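Local coordinates for tumor necrosis factor receptor superfamily member 11B (Homo sapiens, PDB 3URF), which acts as a secreted decoy receptor that captures the cytokine RANKL and so restrains osteoclast formation, here represented by its cysteine-rich ligand-binding region, at residues S102-P105 with G106-V109. Sequence-based numbering, arbitrary orientation.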
loop_
_atom_site.group_PDB
_atom_site.type_symbol
_atom_site.label_atom_id
_atom_site.label_comp_id
_atom_site.label_asym_id
_atom_site.label_seq_id
_atom_site.Cartn_x
_atom_site.Cartn_y
_atom_site.Cartn_z
ATOM N N SER B 102 -2.235 21.878 -25.872
ATOM C CA SER B 102 -2.135 22.639 -27.108
ATOM C C SER B 102 -3.521 22.739 -27.727
ATOM O O SER B 102 -4.222 21.739 -27.864
ATOM C CB SER B 102 -1.165 21.967 -28.080
ATOM O OG SER B 102 0.011 22.739 -28.227
ATOM N N CYS B 103 -3.938 23.947 -28.077
ATOM C CA CYS B 103 -5.217 24.116 -28.755
ATOM C C CYS B 103 -5.034 23.814 -30.238
ATOM O O CYS B 103 -4.261 24.489 -30.924
ATOM C CB CYS B 103 -5.761 25.524 -28.542
ATOM S SG CYS B 103 -7.501 25.565 -28.132
ATOM N N PRO B 104 -5.736 22.784 -30.731
ATOM C CA PRO B 104 -5.564 22.240 -32.081
ATOM C C PRO B 104 -5.623 23.321 -33.155
ATOM O O PRO B 104 -6.204 24.392 -32.934
ATOM C CB PRO B 104 -6.754 21.290 -32.230
ATOM C CG PRO B 104 -7.110 20.907 -30.837
ATOM C CD PRO B 104 -6.819 22.111 -29.993
ATOM N N PRO B 105 -5.025 23.043 -34.321
ATOM C CA PRO B 105 -5.069 24.023 -35.409
ATOM C C PRO B 105 -6.499 24.446 -35.699
ATOM O O PRO B 105 -6.710 25.312 -36.539
ATOM C CB PRO B 105 -4.485 23.257 -36.600
ATOM C CG PRO B 105 -3.594 22.220 -35.980
ATOM C CD PRO B 105 -4.276 21.826 -34.687
ATOM N N GLY B 106 -7.470 23.851 -35.011
ATOM C CA GLY B 106 -8.856 24.209 -35.238
ATOM C C GLY B 106 -9.412 25.187 -34.217
ATOM O O GLY B 106 -10.283 26.002 -34.545
ATOM N N PHE B 107 -8.883 25.122 -32.994
ATOM C CA PHE B 107 -9.512 25.744 -31.832
ATOM C C PHE B 107 -8.689 26.877 -31.231
ATOM O O PHE B 107 -7.562 27.124 -31.661
ATOM C CB PHE B 107 -9.728 24.682 -30.756
ATOM C CG PHE B 107 -10.544 23.511 -31.213
ATOM C CD1 PHE B 107 -11.662 23.108 -30.496
ATOM C CD2 PHE B 107 -10.200 22.815 -32.363
ATOM C CE1 PHE B 107 -12.418 22.025 -30.916
ATOM C CE2 PHE B 107 -10.953 21.744 -32.789
ATOM C CZ PHE B 107 -12.066 21.346 -32.065
ATOM N N GLY B 108 -9.248 27.544 -30.217
ATOM C CA GLY B 108 -8.563 28.643 -29.549
ATOM C C GLY B 108 -8.660 28.739 -28.025
ATOM O O GLY B 108 -9.685 28.393 -27.424
ATOM N N VAL B 109 -7.582 29.229 -27.405
ATOM C CA VAL B 109 -7.517 29.422 -25.951
ATOM C C VAL B 109 -8.595 30.358 -25.411
ATOM O O VAL B 109 -8.618 31.551 -25.723
ATOM C CB VAL B 109 -6.158 30.014 -25.508
ATOM C CG1 VAL B 109 -6.184 30.372 -24.019
ATOM C CG2 VAL B 109 -5.033 29.058 -25.818
#
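The flat phenyl ring of F107 meets the puckered pyrrolidine of P104 aslant. P104 CB approaches CD2 of the phenyl ring to 3.8 Å, its CG touching the same carbon, while P104 CD rests against F107 CB. The phenyl ring is brought there by its first torsion (chi1 -57°), which sets CG anti to the carbonyl carbon and beside the backbone N.

Next to this apolar pair the chain reverses in a type I beta turn from P104 to F107, closed by F107 N donating to P104 O at 2.8 Å. P105 suits the second position because its ring already restricts phi to the value required (-53°); G106 takes the third and, with no beta carbon, puts nothing against the phenyl CD2 of the next residue.

C103, just ahead of the turn, sends SG back to the returning chain, 3.6 Å from F107 CB and 3.4 Å from G108 N, so that the buried sulfur packs on the G108 backbone. That sulfur is bonded to C121, and G108 pairs through its backbone with K122 on the antiparallel strand 120-123. In TNFR-Cys repeat 3, which has strands but no helix, a covalent cross-link, proline stiffness and one turn bond thus together hold the chain's reversal into its strand.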